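Local coordinates for protein 3-hydroxyisobutyryl-CoA hydrolase (PDB 4HDT) that probably hydrolyses 3-hydroxyisobutyryl-CoA to 3-hydroxyisobutyrate and coenzyme A, as a member of the crotonase-like enoyl-CoA hydratase/isomerase family, at residues R130-T135 / A178-M183; V109-G114 / D193-F198; V74-S79 / H303-G308. All coordinates share one frame; numbering follows the deposited sequence.

Contact 1: residues R130-T135 / A178-M183; sequences RVVTDT and ADAIVM
In the mixed sheet of this crotonase-like domain, strand 129-132 packs by one face against helix 177-183, and Val132 meets Ala180 and Ile181. Both methyls of Val132 do the touching. CG2 rests on the outer end of Ile181, 3.8 Å from its CD1 and 3.9 Å from its CG1. The two branched chains cross obliquely. Val132 CG1 faces Ala180 CB across a looser 4.3 Å. The first side-chain bond of Ile181 does not point at the strand, but its extended outer bond (chi2 170°) brings CD1 to the valine. Val131 points to the other face, where it touches Ile195 and Phe198 of helix 195-205, so a helix covers each side of the strand. Arg130, on the same strand, is held by a salt bridge to Asp187 and by the carbonyls of Ala125 and Gly184. Past the strand end, Thr133 OG1 accepts the backbone N of Thr135 at 3.0 Å, with an N-H...O angle of 158°. This is an ST turn. The same hydroxyl is hydrogen-bonded to Asp113 OD1, which ties the turn to Asp113, just past strand 108-112. No hydrogen bond joins the two segments, so strand and helix meet by apolar contact alone. The contact is made by Val132, Ala180 and Ile181, through methyl and methylene groups.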
ATOM      1  N   ARG A 130      -1.435   3.631 -13.967  1.00 10.80           N
ATOM      2  CA  ARG A 130      -2.189   3.236 -12.774  1.00 10.15           C
ATOM      3  C   ARG A 130      -3.614   3.732 -12.890  1.00 10.17           C
ATOM      4  O   ARG A 130      -3.844   4.937 -12.956  1.00 10.12           O
ATOM      5  CB  ARG A 130      -1.532   3.834 -11.543  1.00  9.64           C
ATOM      6  CG  ARG A 130      -0.075   3.347 -11.333  1.00  9.41           C
ATOM      7  CD  ARG A 130       0.672   4.098 -10.266  1.00  9.01           C
ATOM      8  NE  ARG A 130       0.772   5.527 -10.590  1.00  8.99           N
ATOM      9  CZ  ARG A 130       1.141   6.447  -9.706  1.00  8.79           C
ATOM     10  NH1 ARG A 130       1.518   6.088  -8.489  1.00  8.48           N
ATOM     11  NH2 ARG A 130       1.140   7.737 -10.030  1.00  8.96           N
ATOM     12  N   VAL A 131      -4.525   2.784 -12.963  1.00 10.05           N
ATOM     13  CA  VAL A 131      -5.954   3.091 -13.240  1.00 10.31           C
ATOM     14  C   VAL A 131      -6.788   2.839 -11.983  1.00  9.93           C
ATOM     15  O   VAL A 131      -6.661   1.777 -11.323  1.00  9.78           O
ATOM     16  CB  VAL A 131      -6.488   2.216 -14.382  1.00 10.96           C
ATOM     17  CG1 VAL A 131      -7.962   2.489 -14.641  1.00 11.62           C
ATOM     18  CG2 VAL A 131      -5.645   2.408 -15.665  1.00 11.38           C
ATOM     19  N   VAL A 132      -7.583   3.830 -11.615  1.00  9.79           N
ATOM     20  CA  VAL A 132      -8.580   3.676 -10.549  1.00  9.83           C
ATOM     21  C   VAL A 132      -9.956   3.924 -11.115  1.00 10.32           C
ATOM     22  O   VAL A 132     -10.104   4.369 -12.256  1.00 10.82           O
ATOM     23  CB  VAL A 132      -8.311   4.613  -9.344  1.00  9.41           C
ATOM     24  CG1 VAL A 132      -7.091   4.155  -8.542  1.00  8.92           C
ATOM     25  CG2 VAL A 132      -8.115   6.044  -9.816  1.00  9.64           C
ATOM     26  N   THR A 133     -10.995   3.575 -10.344  1.00 10.33           N
ATOM     27  CA  THR A 133     -12.355   3.621 -10.850  1.00 11.01           C
ATOM     28  C   THR A 133     -13.267   4.314  -9.838  1.00 11.21           C
ATOM     29  O   THR A 133     -12.802   4.763  -8.779  1.00 10.69           O
ATOM     30  CB  THR A 133     -12.934   2.200 -11.060  1.00 11.31           C
ATOM     31  OG1 THR A 133     -13.206   1.600  -9.759  1.00 10.89           O
ATOM     32  CG2 THR A 133     -11.990   1.308 -11.845  1.00 11.25           C
ATOM     33  N   ASP A 134     -14.562   4.340 -10.136  1.00 12.01           N
ATOM     34  CA  ASP A 134     -15.518   4.918  -9.228  1.00 12.38           C
ATOM     35  C   ASP A 134     -15.840   4.035  -8.006  1.00 12.05           C
ATOM     36  O   ASP A 134     -16.623   4.470  -7.137  1.00 12.26           O
ATOM     37  CB  ASP A 134     -16.795   5.330  -9.946  1.00 13.59           C
ATOM     38  CG  ASP A 134     -17.401   4.238 -10.785  1.00 14.47           C
ATOM     39  OD1 ASP A 134     -16.755   3.185 -10.953  1.00 14.44           O
ATOM     40  OD2 ASP A 134     -18.539   4.435 -11.291  1.00 16.60           O
ATOM     41  N   THR A 135     -15.315   2.812  -7.972  1.00 11.56           N
ATOM     42  CA  THR A 135     -15.514   1.931  -6.804  1.00 11.49           C
ATOM     43  C   THR A 135     -14.255   1.800  -5.985  1.00 10.62           C
ATOM     44  O   THR A 135     -14.254   1.115  -4.947  1.00 10.41           O
ATOM     45  CB  THR A 135     -15.970   0.512  -7.222  1.00 11.80           C
ATOM     46  OG1 THR A 135     -14.881  -0.128  -7.933  1.00 11.59           O
ATOM     47  CG2 THR A 135     -17.235   0.600  -8.093  1.00 12.67           C
ATOM     48  N   ALA A 178     -10.430   9.258  -7.024  1.00 11.30           N
ATOM     49  CA  ALA A 178     -10.057  10.643  -7.317  1.00 11.79           C
ATOM     50  C   ALA A 178      -9.008  11.102  -6.300  1.00 11.41           C
ATOM     51  O   ALA A 178      -8.046  11.797  -6.667  1.00 11.37           O
ATOM     52  CB  ALA A 178     -11.288  11.543  -7.266  1.00 12.39           C
ATOM     53  N   ASP A 179      -9.182  10.704  -5.048  1.00 11.23           N
ATOM     54  CA  ASP A 179      -8.234  11.017  -3.983  1.00 11.47           C
ATOM     55  C   ASP A 179      -6.898  10.379  -4.334  1.00 10.87           C
ATOM     56  O   ASP A 179      -5.850  10.957  -4.114  1.00 11.06           O
ATOM     57  CB  ASP A 179      -8.684  10.455  -2.639  1.00 11.72           C
ATOM     58  CG  ASP A 179      -9.978  11.053  -2.103  1.00 12.58           C
ATOM     59  OD1 ASP A 179     -10.299  12.235  -2.425  1.00 14.45           O
ATOM     60  OD2 ASP A 179     -10.666  10.341  -1.319  1.00 12.16           O
ATOM     61  N   ALA A 180      -6.925   9.121  -4.785  1.00 10.52           N
ATOM     62  CA  ALA A 180      -5.670   8.421  -5.124  1.00 10.04           C
ATOM     63  C   ALA A 180      -4.891   9.155  -6.197  1.00 10.11           C
ATOM     64  O   ALA A 180      -3.640   9.223  -6.130  1.00 10.19           O
ATOM     65  CB  ALA A 180      -5.962   6.986  -5.549  1.00  9.97           C
ATOM     66  N   ILE A 181      -5.582   9.697  -7.190  1.00 10.46           N
ATOM     67  CA  ILE A 181      -4.897  10.465  -8.240  1.00 10.81           C
ATOM     68  C   ILE A 181      -4.299  11.738  -7.620  1.00 11.11           C
ATOM     69  O   ILE A 181      -3.134  12.091  -7.880  1.00 10.71           O
ATOM     70  CB  ILE A 181      -5.849  10.766  -9.403  1.00 11.26           C
ATOM     71  CG1 ILE A 181      -6.248   9.432 -10.075  1.00 11.35           C
ATOM     72  CG2 ILE A 181      -5.220  11.729 -10.409  1.00 11.80           C
ATOM     73  CD1 ILE A 181      -7.384   9.588 -11.078  1.00 12.02           C
ATOM     74  N   VAL A 182      -5.065  12.432  -6.777  1.00 11.30           N
ATOM     75  CA  VAL A 182      -4.534  13.630  -6.108  1.00 11.71           C
ATOM     76  C   VAL A 182      -3.267  13.303  -5.263  1.00 11.54           C
ATOM     77  O   VAL A 182      -2.305  14.066  -5.247  1.00 11.41           O
ATOM     78  CB  VAL A 182      -5.665  14.288  -5.247  1.00 12.27           C
ATOM     79  CG1 VAL A 182      -5.092  15.194  -4.164  1.00 12.71           C
ATOM     80  CG2 VAL A 182      -6.656  14.988  -6.157  1.00 12.96           C
ATOM     81  N   MET A 183      -3.267  12.126  -4.635  1.00 11.52           N
ATOM     82  CA  MET A 183      -2.156  11.800  -3.753  0.70 11.77           C
ATOM     83  C   MET A 183      -0.958  11.189  -4.476  1.00 11.04           C
ATOM     84  O   MET A 183       0.062  10.978  -3.844  1.00 10.99           O
ATOM     85  CB  MET A 183      -2.602  10.946  -2.575  0.70 12.81           C
ATOM     86  CG  MET A 183      -3.171  11.806  -1.427  0.70 13.68           C
ATOM     87  SD  MET A 183      -3.147  10.859   0.113  0.70 16.67           S
ATOM     88  CE  MET A 183      -4.307   9.671  -0.499  0.70 14.81           C
TER

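Contact 2: residues V109-G114 / D193-F198; sequences VSIMDG and DKIDEF. With ZN (zinc ion), chain F.
Ile111 is the hub of the packed part and meets both Ile195 and Phe198. Its CG2 lies 3.8 Å from Ile195 CD1 and 3.8 Å from Ile195 CG2, as the two isoleucines slide past each other in opposite directions. The other branch of Ile111 ends at the ring: its CD1 is 3.8 Å from Phe198 CE2, near the ring plane and at the edge. Val109 CG1 comes to the same CE2 more loosely, at 4.2 Å. The phenyl group reaches the strand because its CG is anti to the backbone N (chi1 172°). These residues seal helix 195-205 onto strand 108-112, an inner parallel strand of the crotonase-like sheet. Helix 207-214 packs against Phe198 as well. The solvent side is different. Asp193 is exposed, and Asp196 and Glu197 are partly so; Glu197 is not modelled beyond CB. There Asp196 OD2 is modelled 2.4 Å from a zinc ion, which also holds a water at 2.2 Å. The metal sits so close to CB of Asp196 that its detailed geometry is doubtful. In the loop after the strand, Asp113 OD1 is hydrogen-bonded to His192 ND1, and His192 binds a different zinc together with Glu64.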
ATOM      1  N   VAL A 109       0.459  -1.700 -16.449  1.00 11.85           N
ATOM      2  CA  VAL A 109      -0.868  -1.148 -16.265  1.00 11.88           C
ATOM      3  C   VAL A 109      -1.512  -1.851 -15.078  1.00 11.44           C
ATOM      4  O   VAL A 109      -1.574  -3.078 -15.031  1.00 11.81           O
ATOM      5  CB  VAL A 109      -1.737  -1.390 -17.525  1.00 12.60           C
ATOM      6  CG1 VAL A 109      -3.127  -0.840 -17.341  1.00 12.79           C
ATOM      7  CG2 VAL A 109      -1.058  -0.854 -18.792  1.00 13.25           C
ATOM      8  N   SER A 110      -1.944  -1.100 -14.079  1.00 10.85           N
ATOM      9  CA  SER A 110      -2.586  -1.753 -12.922  1.00 10.79           C
ATOM     10  C   SER A 110      -4.012  -1.285 -12.829  1.00 11.07           C
ATOM     11  O   SER A 110      -4.314  -0.091 -13.026  1.00 11.37           O
ATOM     12  CB  SER A 110      -1.871  -1.477 -11.650  1.00 10.54           C
ATOM     13  OG  SER A 110      -1.771  -0.083 -11.432  1.00 10.48           O
ATOM     14  N   ILE A 111      -4.909  -2.245 -12.627  1.00 11.10           N
ATOM     15  CA  ILE A 111      -6.344  -1.953 -12.496  1.00 11.76           C
ATOM     16  C   ILE A 111      -6.743  -1.990 -11.032  1.00 11.10           C
ATOM     17  O   ILE A 111      -7.164  -3.010 -10.490  1.00 11.37           O
ATOM     18  CB  ILE A 111      -7.237  -2.911 -13.323  1.00 12.64           C
ATOM     19  CG1 ILE A 111      -6.742  -3.050 -14.769  1.00 13.64           C
ATOM     20  CG2 ILE A 111      -8.704  -2.479 -13.241  1.00 13.30           C
ATOM     21  CD1 ILE A 111      -6.745  -1.778 -15.548  1.00 13.84           C
ATOM     22  N   MET A 112      -6.582  -0.831 -10.394  1.00 10.53           N
ATOM     23  CA  MET A 112      -6.803  -0.694  -8.954  1.00 10.19           C
ATOM     24  C   MET A 112      -8.274  -0.310  -8.732  1.00 10.46           C
ATOM     25  O   MET A 112      -8.625   0.752  -8.223  1.00 10.28           O
ATOM     26  CB  MET A 112      -5.802   0.347  -8.408  1.00  9.88           C
ATOM     27  CG  MET A 112      -4.365  -0.188  -8.367  1.00  9.87           C
ATOM     28  SD  MET A 112      -3.204   0.896  -7.524  1.00  9.83           S
ATOM     29  CE  MET A 112      -3.095   2.150  -8.775  1.00  9.96           C
ATOM     30  N   ASP A 113      -9.115  -1.268  -9.067  1.00 10.82           N
ATOM     31  CA  ASP A 113     -10.566  -1.200  -8.954  1.00 11.47           C
ATOM     32  C   ASP A 113     -10.983  -1.713  -7.588  1.00 10.81           C
ATOM     33  O   ASP A 113     -10.310  -2.524  -6.965  1.00 10.42           O
ATOM     34  CB  ASP A 113     -11.118  -2.091 -10.049  1.00 12.76           C
ATOM     35  CG  ASP A 113     -12.607  -2.195 -10.034  1.00 14.02           C
ATOM     36  OD1 ASP A 113     -13.317  -1.210  -9.955  1.00 13.54           O
ATOM     37  OD2 ASP A 113     -13.071  -3.344 -10.135  1.00 17.69           O
ATOM     38  N   GLY A 114     -12.065  -1.177  -7.060  1.00 10.64           N
ATOM     39  CA  GLY A 114     -12.598  -1.671  -5.800  1.00 10.51           C
ATOM     40  C   GLY A 114     -11.638  -1.582  -4.622  1.00  9.86           C
ATOM     41  O   GLY A 114     -10.841  -0.645  -4.501  1.00  9.21           O
ATOM     42  N   ASP A 193     -17.595  -0.153 -14.844  1.00 22.16           N
ATOM     43  CA  ASP A 193     -18.375  -0.845 -15.887  1.00 25.61           C
ATOM     44  C   ASP A 193     -17.885  -0.314 -17.264  1.00 27.37           C
ATOM     45  O   ASP A 193     -18.658  -0.199 -18.239  1.00 28.47           O
ATOM     46  CB  ASP A 193     -19.856  -0.515 -15.708  1.00 26.77           C
ATOM     47  CG  ASP A 193     -20.241   0.779 -16.394  1.00 27.91           C
ATOM     48  OD1 ASP A 193     -19.457   1.721 -16.240  1.00 27.07           O
ATOM     49  OD2 ASP A 193     -21.309   0.851 -17.073  1.00 29.18           O
ATOM     50  N   LYS A 194     -16.622   0.077 -17.287  1.00 28.14           N
ATOM     51  CA  LYS A 194     -15.859   0.245 -18.521  1.00 28.56           C
ATOM     52  C   LYS A 194     -14.465  -0.398 -18.400  1.00 28.89           C
ATOM     53  O   LYS A 194     -13.707  -0.385 -19.359  1.00 28.32           O
ATOM     54  CB  LYS A 194     -15.766   1.710 -18.895  1.00 28.36           C
ATOM     55  N   ILE A 195     -14.133  -1.000 -17.249  1.00 28.04           N
ATOM     56  CA  ILE A 195     -12.813  -1.624 -17.046  1.00 27.09           C
ATOM     57  C   ILE A 195     -12.624  -2.770 -17.960  1.00 27.64           C
ATOM     58  O   ILE A 195     -11.529  -3.062 -18.408  1.00 28.95           O
ATOM     59  CB  ILE A 195     -12.603  -2.147 -15.599  1.00 26.90           C
ATOM     60  CG1 ILE A 195     -12.152  -1.010 -14.693  1.00 25.34           C
ATOM     61  CG2 ILE A 195     -11.588  -3.309 -15.518  1.00 27.17           C
ATOM     62  CD1 ILE A 195     -10.971  -0.184 -15.173  1.00 24.74           C
ATOM     63  N   ASP A 196     -13.727  -3.469 -18.191  1.00 27.52           N
ATOM     64  CA  ASP A 196     -13.734  -4.591 -19.028  1.00 27.20           C
ATOM     65  C   ASP A 196     -13.490  -4.138 -20.469  1.00 26.04           C
ATOM     66  O   ASP A 196     -12.650  -4.715 -21.128  1.00 25.45           O
ATOM     67  CB  ASP A 196     -15.081  -5.264 -18.777  1.00 28.19           C
ATOM     68  CG  ASP A 196     -15.379  -5.294 -17.282  1.00 28.64           C
ATOM     69  OD1 ASP A 196     -14.601  -6.020 -16.604  1.00 29.89           O
ATOM     70  OD2 ASP A 196     -16.236  -4.518 -16.757  1.00 26.24           O
ATOM     71  N   GLU A 197     -14.174  -3.081 -20.918  1.00 26.22           N
ATOM     72  CA  GLU A 197     -13.946  -2.560 -22.275  1.00 26.34           C
ATOM     73  C   GLU A 197     -12.525  -2.017 -22.357  1.00 25.35           C
ATOM     74  O   GLU A 197     -11.852  -2.189 -23.362  1.00 25.64           O
ATOM     75  CB  GLU A 197     -14.944  -1.441 -22.668  1.00 27.10           C
ATOM     76  N   PHE A 198     -12.094  -1.370 -21.282  1.00 24.77           N
ATOM     77  CA  PHE A 198     -10.765  -0.774 -21.210  1.00 23.45           C
ATOM     78  C   PHE A 198      -9.691  -1.836 -21.275  1.00 23.16           C
ATOM     79  O   PHE A 198      -8.733  -1.730 -22.035  1.00 21.98           O
ATOM     80  CB  PHE A 198     -10.575   0.060 -19.936  1.00 22.50           C
ATOM     81  CG  PHE A 198      -9.147   0.531 -19.738  1.00 21.29           C
ATOM     82  CD1 PHE A 198      -8.665   1.617 -20.476  1.00 21.21           C
ATOM     83  CD2 PHE A 198      -8.287  -0.126 -18.886  1.00 20.43           C
ATOM     84  CE1 PHE A 198      -7.349   2.031 -20.334  1.00 20.79           C
ATOM     85  CE2 PHE A 198      -6.962   0.284 -18.729  1.00 20.17           C
ATOM     86  CZ  PHE A 198      -6.499   1.365 -19.462  1.00 19.92           C
TER
HETATM   87 ZN    ZN F 404     -17.415  -3.847 -18.760  1.00 42.86          ZN
HETATM   88  O   HOH W   1     -16.824  -2.031 -19.831  1.00 29.54           O

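Contact 3: residues V74-S79 / H303-G308; sequences VAIYHS and HDLVEG. With ZN (zinc ion), chain E.
Tyr77 swings its ring out with CG anti to the backbone N (chi1 174°), and Val306 has CG1 anti to its own N (chi1 170°). These torsions bring ring and methyl together: Tyr77 CE1 is 3.8 Å from Val306 CG1, and the two side chains cross at about a right angle. The ring also meets the partner backbone, with Tyr77 CE1 3.6 Å from Val306 O in an oblique approach. The helices are close here, with 6.2 Å between CA of Tyr77 and CA of Val306. Beside this pair the contact is looser: Ile76 CG2 only grazes Leu305 CD2, at 4.4 Å. Ile309, Arg310 and Leu313, further along helix 303-313, also touch the tyrosine, so it packs along this helix beyond Val306. His78 takes no part in the packing. Its ND1 binds a zinc ion at 2.1 Å, and Val74 O lies above one face of its imidazole, offset toward the rim. In the other segment, His303 ND1 donates to Asp304 OD1 at 2.8 Å, in the ring plane and nearly along the C-O axis of the acceptor. Ser265 and the backbone N of Arg323 bind the same carboxylate, which is buried. No hydrogen bond crosses between the segments. The arrangement is a helix-helix packing that joins helix 73-81 to helix 303-313, late in the chain.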
ATOM      1  N   VAL A  74      -3.117 -13.809   8.002  1.00 25.99           N
ATOM      2  CA  VAL A  74      -3.072 -15.043   8.783  1.00 26.09           C
ATOM      3  C   VAL A  74      -1.650 -15.613   8.780  1.00 25.57           C
ATOM      4  O   VAL A  74      -1.144 -16.086   9.800  1.00 25.65           O
ATOM      5  CB  VAL A  74      -4.049 -16.123   8.228  1.00 27.41           C
ATOM      6  CG1 VAL A  74      -3.899 -17.436   8.972  1.00 28.89           C
ATOM      7  CG2 VAL A  74      -5.504 -15.642   8.287  1.00 27.34           C
ATOM      8  N   ALA A  75      -1.014 -15.601   7.616  1.00 23.67           N
ATOM      9  CA  ALA A  75       0.323 -16.167   7.502  1.00 22.53           C
ATOM     10  C   ALA A  75       1.372 -15.340   8.275  1.00 21.67           C
ATOM     11  O   ALA A  75       2.320 -15.900   8.866  1.00 22.00           O
ATOM     12  CB  ALA A  75       0.680 -16.267   6.026  1.00 22.49           C
ATOM     13  N   ILE A  76       1.222 -14.017   8.274  1.00 20.60           N
ATOM     14  CA  ILE A  76       2.143 -13.145   9.010  1.00 19.33           C
ATOM     15  C   ILE A  76       1.951 -13.412  10.500  1.00 19.47           C
ATOM     16  O   ILE A  76       2.909 -13.491  11.263  1.00 18.37           O
ATOM     17  CB  ILE A  76       1.909 -11.647   8.683  1.00 18.92           C
ATOM     18  CG1 ILE A  76       2.189 -11.397   7.190  1.00 18.79           C
ATOM     19  CG2 ILE A  76       2.758 -10.769   9.584  1.00 18.48           C
ATOM     20  CD1 ILE A  76       3.642 -11.558   6.802  1.00 18.92           C
ATOM     21  N   TYR A  77       0.700 -13.582  10.892  1.00 19.84           N
ATOM     22  CA  TYR A  77       0.361 -13.844  12.288  1.00 20.51           C
ATOM     23  C   TYR A  77       1.002 -15.142  12.746  1.00 20.50           C
ATOM     24  O   TYR A  77       1.709 -15.171  13.760  1.00 20.02           O
ATOM     25  CB  TYR A  77      -1.163 -13.858  12.420  1.00 20.90           C
ATOM     26  CG  TYR A  77      -1.754 -14.259  13.772  1.00 21.56           C
ATOM     27  CD1 TYR A  77      -1.578 -13.458  14.898  1.00 21.44           C
ATOM     28  CD2 TYR A  77      -2.566 -15.374  13.879  1.00 23.20           C
ATOM     29  CE1 TYR A  77      -2.146 -13.781  16.111  1.00 23.02           C
ATOM     30  CE2 TYR A  77      -3.127 -15.733  15.085  1.00 23.19           C
ATOM     31  CZ  TYR A  77      -2.925 -14.930  16.197  1.00 24.15           C
ATOM     32  OH  TYR A  77      -3.494 -15.286  17.392  1.00 26.29           O
ATOM     33  N   HIS A  78       0.812 -16.212  11.990  1.00 20.97           N
ATOM     34  CA  HIS A  78       1.441 -17.479  12.385  1.00 21.71           C
ATOM     35  C   HIS A  78       2.962 -17.389  12.441  1.00 20.84           C
ATOM     36  O   HIS A  78       3.596 -17.995  13.317  1.00 22.31           O
ATOM     37  CB  HIS A  78       0.976 -18.613  11.475  1.00 23.62           C
ATOM     38  CG  HIS A  78      -0.484 -18.922  11.623  1.00 26.05           C
ATOM     39  ND1 HIS A  78      -1.151 -19.783  10.785  1.00 27.62           N
ATOM     40  CD2 HIS A  78      -1.415 -18.452  12.491  1.00 27.75           C
ATOM     41  CE1 HIS A  78      -2.421 -19.849  11.135  1.00 28.52           C
ATOM     42  NE2 HIS A  78      -2.610 -19.039  12.161  1.00 28.30           N
ATOM     43  N   SER A  79       3.564 -16.626  11.516  1.00 18.88           N
ATOM     44  CA  SER A  79       5.015 -16.476  11.540  1.00 18.57           C
ATOM     45  C   SER A  79       5.533 -15.668  12.733  1.00 19.03           C
ATOM     46  O   SER A  79       6.543 -16.002  13.344  1.00 19.74           O
ATOM     47  CB  SER A  79       5.499 -15.840  10.215  1.00 17.38           C
ATOM     48  OG  SER A  79       6.905 -15.791  10.156  1.00 17.15           O
ATOM     49  N   HIS A 303       4.535  -6.810  20.669  1.00 17.39           N
ATOM     50  CA  HIS A 303       3.238  -7.186  21.191  1.00 17.49           C
ATOM     51  C   HIS A 303       2.126  -6.764  20.229  1.00 16.32           C
ATOM     52  O   HIS A 303       1.205  -7.513  19.978  1.00 16.24           O
ATOM     53  CB  HIS A 303       3.030  -6.509  22.549  1.00 18.53           C
ATOM     54  CG  HIS A 303       1.627  -6.605  23.075  1.00 19.09           C
ATOM     55  ND1 HIS A 303       0.618  -5.758  22.673  1.00 18.78           N
ATOM     56  CD2 HIS A 303       1.080  -7.439  23.990  1.00 20.12           C
ATOM     57  CE1 HIS A 303      -0.491  -6.066  23.326  1.00 19.55           C
ATOM     58  NE2 HIS A 303      -0.239  -7.087  24.123  1.00 20.40           N
ATOM     59  N   ASP A 304       2.192  -5.538  19.713  1.00 15.44           N
ATOM     60  CA  ASP A 304       1.033  -5.021  19.015  1.00 14.54           C
ATOM     61  C   ASP A 304       0.755  -5.663  17.662  1.00 13.95           C
ATOM     62  O   ASP A 304      -0.374  -5.716  17.231  1.00 13.52           O
ATOM     63  CB  ASP A 304       1.101  -3.499  18.869  1.00 14.12           C
ATOM     64  CG  ASP A 304       0.684  -2.765  20.138  1.00 14.75           C
ATOM     65  OD1 ASP A 304       0.474  -3.429  21.191  1.00 15.23           O
ATOM     66  OD2 ASP A 304       0.550  -1.523  20.086  1.00 14.57           O
ATOM     67  N   LEU A 305       1.779  -6.125  16.949  1.00 13.77           N
ATOM     68  CA  LEU A 305       1.516  -6.794  15.682  1.00 13.53           C
ATOM     69  C   LEU A 305       0.645  -8.038  15.895  1.00 14.35           C
ATOM     70  O   LEU A 305      -0.364  -8.229  15.217  1.00 14.27           O
ATOM     71  CB  LEU A 305       2.809  -7.159  14.957  1.00 13.25           C
ATOM     72  CG  LEU A 305       2.580  -7.803  13.593  1.00 12.75           C
ATOM     73  CD1 LEU A 305       1.854  -6.896  12.621  1.00 12.20           C
ATOM     74  CD2 LEU A 305       3.889  -8.317  13.028  1.00 12.80           C
ATOM     75  N   VAL A 306       0.992  -8.860  16.874  1.00 15.90           N
ATOM     76  CA  VAL A 306       0.233 -10.084  17.154  1.00 17.03           C
ATOM     77  C   VAL A 306      -1.175  -9.757  17.669  1.00 17.05           C
ATOM     78  O   VAL A 306      -2.178 -10.316  17.204  1.00 16.88           O
ATOM     79  CB  VAL A 306       1.043 -10.977  18.125  1.00 18.22           C
ATOM     80  CG1 VAL A 306       0.208 -12.135  18.651  1.00 19.34           C
ATOM     81  CG2 VAL A 306       2.305 -11.459  17.425  1.00 18.45           C
ATOM     82  N   GLU A 307      -1.244  -8.834  18.621  1.00 17.71           N
ATOM     83  CA  GLU A 307      -2.498  -8.412  19.213  1.00 18.09           C
ATOM     84  C   GLU A 307      -3.394  -7.794  18.143  1.00 17.75           C
ATOM     85  O   GLU A 307      -4.608  -8.058  18.101  1.00 17.83           O
ATOM     86  CB  GLU A 307      -2.218  -7.445  20.362  1.00 18.96           C
ATOM     87  CG  GLU A 307      -3.456  -6.821  20.997  1.00 19.62           C
ATOM     88  CD  GLU A 307      -4.405  -7.779  21.665  1.00 21.32           C
ATOM     89  OE1 GLU A 307      -4.161  -8.990  21.743  1.00 23.00           O
ATOM     90  OE2 GLU A 307      -5.439  -7.320  22.164  1.00 21.57           O
ATOM     91  N   GLY A 308      -2.806  -6.920  17.309  1.00 17.10           N
ATOM     92  CA  GLY A 308      -3.559  -6.257  16.247  1.00 16.78           C
ATOM     93  C   GLY A 308      -4.165  -7.219  15.246  1.00 16.83           C
ATOM     94  O   GLY A 308      -5.357  -7.162  14.932  1.00 17.16           O
TER
HETATM   95 ZN    ZN E 403      -0.625 -20.940   9.157  1.00 36.52          ZN

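Overall arrangement
Contacts 1 and 2 are neighbours, with centres 11 Å apart. Strands 129-132 and 108-112 lie side by side in one sheet, and Val131 O is 2.8 Å from Met112 N, a probable hydrogen bond. Beyond the strands, His192, a ligand of a zinc ion, is hydrogen-bonded to both contacts: through ND1 to Asp113 of contact 2 and through its backbone N to Asp134 of contact 1. Contact 3 lies on the opposite side of the chain's centre. Its centre is about 30 Å from that of contact 1 and about 33 Å from that of contact 2. Along the sequence contact 1 is nested within contact 2, and both within contact 3. Contacts 2 and 3 each include a zinc-binding residue, Asp196 and His78.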